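Local coordinates for glutathione-specific gamma-glutamylcyclotransferase (Saccharomyces cerevisiae S288c, PDB 5HWI), which cleaves glutathione specifically into 5-oxo-L-proline and the dipeptide Cys-Gly, opening the way to its use by the cell, at residues I28-H33 and G94-I99; V126-N131 and R154-S159. The protein carries 4 engineered substitutions. One frame throughout, in Å; residues are numbered along the deposited sequence.

Contact 1 (I28-H33 and G94-I99)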
loop_
_atom_site.group_PDB
_atom_site.type_symbol
_atom_site.label_atom_id
_atom_site.label_comp_id
_atom_site.label_asym_id
_atom_site.label_seq_id
_atom_site.Cartn_x
_atom_site.Cartn_y
_atom_site.Cartn_z
ATOM N N ILE A 28 -9.650 9.358 -4.338
ATOM C CA ILE A 28 -10.605 8.336 -4.768
ATOM C C ILE A 28 -10.136 6.981 -4.260
ATOM O O ILE A 28 -8.996 6.596 -4.521
ATOM C CB ILE A 28 -10.743 8.286 -6.299
ATOM C CG1 ILE A 28 -11.048 9.699 -6.790
ATOM C CG2 ILE A 28 -11.906 7.342 -6.701
ATOM C CD1 ILE A 28 -11.138 9.767 -8.309
ATOM N N PRO A 29 -11.002 6.201 -3.630
ATOM C CA PRO A 29 -10.710 4.784 -3.334
ATOM C C PRO A 29 -10.352 4.002 -4.574
ATOM O O PRO A 29 -10.990 4.150 -5.636
ATOM C CB PRO A 29 -12.041 4.276 -2.753
ATOM C CG PRO A 29 -12.662 5.562 -2.158
ATOM C CD PRO A 29 -12.326 6.630 -3.142
ATOM N N ALA A 30 -9.337 3.137 -4.436
ATOM C CA ALA A 30 -8.762 2.458 -5.591
ATOM C C ALA A 30 -8.519 0.988 -5.268
ATOM O O ALA A 30 -7.967 0.692 -4.212
ATOM C CB ALA A 30 -7.436 3.097 -5.993
ATOM N N ILE A 31 -8.932 0.097 -6.167
ATOM C CA ILE A 31 -8.672 -1.339 -6.058
ATOM C C ILE A 31 -7.435 -1.627 -6.889
ATOM O O ILE A 31 -7.434 -1.430 -8.108
ATOM C CB ILE A 31 -9.837 -2.193 -6.565
ATOM C CG1 ILE A 31 -11.211 -1.739 -6.032
ATOM C CG2 ILE A 31 -9.551 -3.658 -6.315
ATOM C CD1 ILE A 31 -11.236 -1.517 -4.620
ATOM N N ILE A 32 -6.376 -2.086 -6.245
ATOM C CA ILE A 32 -5.134 -2.398 -6.937
ATOM C C ILE A 32 -5.152 -3.905 -7.232
ATOM O O ILE A 32 -4.963 -4.720 -6.314
ATOM C CB ILE A 32 -3.913 -2.030 -6.082
ATOM C CG1 ILE A 32 -4.021 -0.584 -5.562
ATOM C CG2 ILE A 32 -2.657 -2.109 -6.928
ATOM C CD1 ILE A 32 -3.335 -0.372 -4.187
ATOM N N HIS A 33 -5.320 -4.283 -8.485
ATOM C CA HIS A 33 -5.223 -5.716 -8.818
ATOM C C HIS A 33 -3.791 -6.074 -9.195
ATOM O O HIS A 33 -3.050 -5.254 -9.741
ATOM C CB HIS A 33 -6.175 -6.118 -9.953
ATOM C CG HIS A 33 -7.615 -6.116 -9.551
ATOM N ND1 HIS A 33 -8.244 -7.217 -9.014
ATOM C CD2 HIS A 33 -8.539 -5.120 -9.552
ATOM C CE1 HIS A 33 -9.503 -6.918 -8.740
ATOM N NE2 HIS A 33 -9.710 -5.656 -9.064
ATOM N N GLY A 94 -6.278 0.726 -1.870
ATOM C CA GLY A 94 -5.595 1.960 -1.536
ATOM C C GLY A 94 -6.444 3.185 -1.948
ATOM O O GLY A 94 -7.667 3.078 -2.086
ATOM N N VAL A 95 -5.811 4.344 -2.086
ATOM C CA VAL A 95 -6.498 5.535 -2.586
ATOM C C VAL A 95 -5.578 6.198 -3.592
ATOM O O VAL A 95 -4.352 6.090 -3.513
ATOM C CB VAL A 95 -6.883 6.554 -1.498
ATOM C CG1 VAL A 95 -8.013 6.017 -0.640
ATOM C CG2 VAL A 95 -5.652 6.924 -0.656
ATOM N N VAL A 96 -6.176 6.910 -4.540
ATOM C CA VAL A 96 -5.403 7.695 -5.475
ATOM C C VAL A 96 -5.693 9.172 -5.211
ATOM O O VAL A 96 -6.847 9.572 -4.961
ATOM C CB VAL A 96 -5.668 7.324 -6.962
ATOM C CG1 VAL A 96 -5.178 5.968 -7.211
ATOM C CG2 VAL A 96 -7.131 7.437 -7.292
ATOM N N TYR A 97 -4.641 9.986 -5.262
ATOM C CA TYR A 97 -4.725 11.432 -5.091
ATOM C C TYR A 97 -4.441 12.122 -6.426
ATOM O O TYR A 97 -3.540 11.689 -7.155
ATOM C CB TYR A 97 -3.670 11.924 -4.092
ATOM C CG TYR A 97 -3.878 11.394 -2.701
ATOM C CD1 TYR A 97 -4.655 12.087 -1.825
ATOM C CD2 TYR A 97 -3.275 10.190 -2.278
ATOM C CE1 TYR A 97 -4.854 11.642 -0.514
ATOM C CE2 TYR A 97 -3.499 9.697 -0.972
ATOM C CZ TYR A 97 -4.272 10.434 -0.116
ATOM O OH TYR A 97 -4.537 10.010 1.169
ATOM N N TYR A 98 -5.176 13.202 -6.738
ATOM C CA TYR A 98 -4.808 14.030 -7.869
ATOM C C TYR A 98 -4.131 15.279 -7.345
ATOM O O TYR A 98 -4.691 15.977 -6.491
ATOM C CB TYR A 98 -6.028 14.419 -8.719
ATOM C CG TYR A 98 -5.645 15.192 -9.948
ATOM C CD1 TYR A 98 -4.999 14.547 -11.037
ATOM C CD2 TYR A 98 -5.938 16.560 -10.065
ATOM C CE1 TYR A 98 -4.681 15.252 -12.192
ATOM C CE2 TYR A 98 -5.612 17.277 -11.221
ATOM C CZ TYR A 98 -4.987 16.629 -12.268
ATOM O OH TYR A 98 -4.669 17.382 -13.361
ATOM N N ILE A 99 -2.933 15.548 -7.843
ATOM C CA ILE A 99 -2.227 16.805 -7.593
ATOM C C ILE A 99 -2.304 17.634 -8.869
ATOM O O ILE A 99 -1.786 17.203 -9.912
ATOM C CB ILE A 99 -0.758 16.587 -7.195
ATOM C CG1 ILE A 99 -0.595 15.321 -6.329
ATOM C CG2 ILE A 99 -0.207 17.874 -6.510
ATOM C CD1 ILE A 99 -1.306 15.468 -4.986
#

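Contact 2 (V126-N131 and R154-S159)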
loop_
_atom_site.group_PDB
_atom_site.type_symbol
_atom_site.label_atom_id
_atom_site.label_comp_id
_atom_site.label_asym_id
_atom_site.label_seq_id
_atom_site.Cartn_x
_atom_site.Cartn_y
_atom_site.Cartn_z
ATOM N N VAL A 126 -5.173 0.991 -11.643
ATOM C CA VAL A 126 -6.057 0.702 -10.507
ATOM C C VAL A 126 -7.486 0.830 -10.988
ATOM O O VAL A 126 -7.763 1.485 -11.999
ATOM C CB VAL A 126 -5.845 1.651 -9.301
ATOM C CG1 VAL A 126 -4.424 1.544 -8.836
ATOM C CG2 VAL A 126 -6.201 3.133 -9.674
ATOM N N HIS A 127 -8.393 0.153 -10.286
ATOM C CA HIS A 127 -9.809 0.259 -10.592
ATOM C C HIS A 127 -10.404 1.275 -9.627
ATOM O O HIS A 127 -10.198 1.173 -8.415
ATOM C CB HIS A 127 -10.543 -1.070 -10.432
ATOM C CG HIS A 127 -10.074 -2.148 -11.346
ATOM N ND1 HIS A 127 -10.900 -3.169 -11.760
ATOM C CD2 HIS A 127 -8.855 -2.410 -11.874
ATOM C CE1 HIS A 127 -10.224 -3.987 -12.548
ATOM N NE2 HIS A 127 -8.976 -3.555 -12.627
ATOM N N LEU A 128 -11.144 2.267 -10.153
ATOM C CA LEU A 128 -11.642 3.305 -9.263
ATOM C C LEU A 128 -12.965 2.915 -8.619
ATOM O O LEU A 128 -13.899 2.465 -9.278
ATOM C CB LEU A 128 -11.822 4.628 -10.031
ATOM C CG LEU A 128 -10.551 5.190 -10.624
ATOM C CD1 LEU A 128 -10.916 6.476 -11.406
ATOM C CD2 LEU A 128 -9.491 5.501 -9.585
ATOM N N GLU A 129 -13.083 3.164 -7.326
ATOM C CA GLU A 129 -14.384 2.997 -6.677
ATOM C C GLU A 129 -14.904 4.391 -6.323
ATOM O O GLU A 129 -14.624 4.936 -5.246
ATOM C CB GLU A 129 -14.272 2.066 -5.444
ATOM C CG GLU A 129 -15.554 1.998 -4.626
ATOM C CD GLU A 129 -16.677 1.181 -5.277
ATOM O OE1 GLU A 129 -16.560 0.776 -6.454
ATOM O OE2 GLU A 129 -17.709 0.974 -4.599
ATOM N N THR A 130 -15.675 4.970 -7.234
ATOM C CA THR A 130 -16.087 6.359 -7.114
ATOM C C THR A 130 -17.404 6.471 -6.364
ATOM O O THR A 130 -18.270 5.585 -6.434
ATOM C CB THR A 130 -16.240 6.983 -8.517
ATOM O OG1 THR A 130 -17.077 6.129 -9.323
ATOM C CG2 THR A 130 -14.863 7.134 -9.180
ATOM N N ASN A 131 -17.585 7.606 -5.692
ATOM C CA ASN A 131 -18.899 7.915 -5.144
ATOM C C ASN A 131 -19.587 8.926 -6.067
ATOM O O ASN A 131 -19.044 9.315 -7.109
ATOM C CB ASN A 131 -18.785 8.405 -3.689
ATOM C CG ASN A 131 -17.970 9.691 -3.545
ATOM O OD1 ASN A 131 -18.073 10.609 -4.348
ATOM N ND2 ASN A 131 -17.217 9.781 -2.478
ATOM N N ARG A 154 -13.941 1.773 -13.780
ATOM C CA ARG A 154 -13.032 2.568 -14.595
ATOM C C ARG A 154 -11.586 2.302 -14.170
ATOM O O ARG A 154 -11.275 2.245 -12.976
ATOM C CB ARG A 154 -13.334 4.061 -14.447
ATOM C CG ARG A 154 -14.780 4.505 -14.846
ATOM C CD ARG A 154 -15.044 4.238 -16.301
ATOM N NE ARG A 154 -16.380 4.723 -16.651
ATOM C CZ ARG A 154 -16.819 4.805 -17.899
ATOM N NH1 ARG A 154 -16.011 4.471 -18.917
ATOM N NH2 ARG A 154 -18.066 5.227 -18.153
ATOM N N VAL A 155 -10.699 2.144 -15.157
ATOM C CA VAL A 155 -9.287 1.855 -14.889
ATOM C C VAL A 155 -8.445 3.105 -15.136
ATOM O O VAL A 155 -8.530 3.721 -16.214
ATOM C CB VAL A 155 -8.794 0.689 -15.761
ATOM C CG1 VAL A 155 -7.335 0.414 -15.483
ATOM C CG2 VAL A 155 -9.697 -0.540 -15.538
ATOM N N LEU A 156 -7.570 3.417 -14.178
ATOM C CA LEU A 156 -6.764 4.636 -14.178
ATOM C C LEU A 156 -5.298 4.280 -14.028
ATOM O O LEU A 156 -4.963 3.464 -13.164
ATOM C CB LEU A 156 -7.161 5.540 -13.010
ATOM C CG LEU A 156 -6.303 6.782 -12.904
ATOM C CD1 LEU A 156 -6.629 7.706 -14.086
ATOM C CD2 LEU A 156 -6.651 7.452 -11.494
ATOM N N LEU A 157 -4.435 4.866 -14.882
ATOM C CA LEU A 157 -2.991 4.741 -14.739
ATOM C C LEU A 157 -2.506 5.748 -13.701
ATOM O O LEU A 157 -2.766 6.949 -13.845
ATOM C CB LEU A 157 -2.287 5.006 -16.063
ATOM C CG LEU A 157 -0.834 4.500 -16.022
ATOM C CD1 LEU A 157 -0.777 2.941 -15.961
ATOM C CD2 LEU A 157 -0.048 5.001 -17.254
ATOM N N THR A 158 -1.810 5.281 -12.651
ATOM C CA THR A 158 -1.396 6.149 -11.542
ATOM C C THR A 158 0.043 5.838 -11.133
ATOM O O THR A 158 0.469 4.691 -11.213
ATOM C CB THR A 158 -2.353 6.000 -10.310
ATOM O OG1 THR A 158 -1.895 6.795 -9.198
ATOM C CG2 THR A 158 -2.556 4.505 -9.851
ATOM N N SER A 159 0.792 6.863 -10.688
ATOM C CA SER A 159 2.154 6.661 -10.202
ATOM C C SER A 159 2.071 6.094 -8.778
ATOM O O SER A 159 1.053 6.227 -8.091
ATOM C CB SER A 159 2.995 7.943 -10.213
ATOM O OG SER A 159 2.489 8.885 -9.241
HETATM O O HOH W 1 -15.274 3.033 -11.521
#

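Contact 1 (I28-H33 and G94-I99)
An antiparallel ladder of the central sheet joins Ile-28, Pro-29 and Ala-30 to Val-96, Val-95 and Gly-94, and illustrates how a proline fits inside a sheet. Ile-28 and Val-96 form a hydrogen-bonded pair, Ile-28 N reaching Val-96 O at 2.9 Å and Val-96 N returning to Ile-28 O at 2.8 Å. Ala-30 and Gly-94 form the next such pair: Gly-94 N meets Ala-30 O at 2.9 Å almost head-on, whereas Ala-30 N stands 45° above the carbonyl plane of Gly-94 O. Between them Pro-29 faces Val-95 in a non-hydrogen-bonded pair, where its missing N-H costs this ladder nothing. The strands belong to the mixed sheet of the gamma-glutamylcyclotransferase fold, and Ile-28, Ala-30 and Val-96 share one of its faces. Val-96 has CG1 anti to its carbonyl carbon (chi1 -67°), which leaves CG2 between the backbone N and that carbon; CG2 lies 3.8 Å from Ile-28 CB while CG1 packs on Ala-30 CB at 3.9 Å. Leu-11, a substrate-binding residue by similarity, touches Val-96 on the same face. At the far end Ile-32 CD1 comes 3.9 Å from Gly-94 N, lying over backbone that bears no side chain.

Contact 2 (V126-N131 and R154-S159)
Val-126 and Leu-156 exchange both of their backbone hydrogen bonds, Val-126 N to Leu-156 O at 2.9 Å and Leu-156 N to Val-126 O at 2.9 Å. The acceptor Val-126 O has a second, weaker visitor in Val-155 CA, whose C-H approaches it at 3.3 Å. One step on, Leu-128 N donates to Arg-154 O at 2.8 Å in a nearly straight bond (166° at the hydrogen), and the same carbonyl also receives the C-H of His-127 CA. Beyond this point the direct ladder gives way to a water, which donates to Leu-128 O at 2.7 Å and accepts from Arg-154 N at 2.9 Å, satisfying both where the strands part. The pairing is antiparallel and joins two neighbouring strands of the same mixed sheet as strand 8-12, whose residues Val-10, Leu-11 and Gly-12 are assigned to substrate binding by similarity. On the face of Val-126 and Leu-156, Leu-128 holds its CG opposite its carbonyl carbon (chi1 -61°), which carries CD2 across to Leu-156 CD2, 3.9 Å away. Replacing Leu-128 by an alanine would probably leave Leu-156 without this methyl neighbour and open a gap beside it. Across the sheet His-127 and Val-155 run side by side, with Val-155 CG2 4.2 Å above the imidazole plane and offset toward its rim. The polar ends look outside the two segments: His-127 ND1 is hydrogen-bonded to Ser-151 OG, and Arg-154 NH1 to the carbonyl oxygen of Leu-145. Past the strand, Glu-129 forms a salt bridge with Lys-153, while Asn-131 OD1 N-caps helix 132-142 through the backbone N of His-134.

Contacts 1 and 2 are two seams of one sheet, their centres about 6 Å apart. Across it the strands run 91-99, 26-33, 120-128 and 155-162, so the seam between 26-33 and 120-128 separates them; there Ile-31 N lies 2.8 Å from His-127 O and Glu-129 N lies 2.9 Å from Pro-29 O, both probable hydrogen bonds. The rings of His-33 and His-127 also meet across this seam. Along the chain contact 1 closes before contact 2 opens. Strand 8-12, which pairs with both 91-99 and 155-162, completes the circuit, and since it carries residues assigned to substrate binding by similarity, both contacts probably form part of the framework around that site, Val-96 and Thr-158 both touching Leu-11.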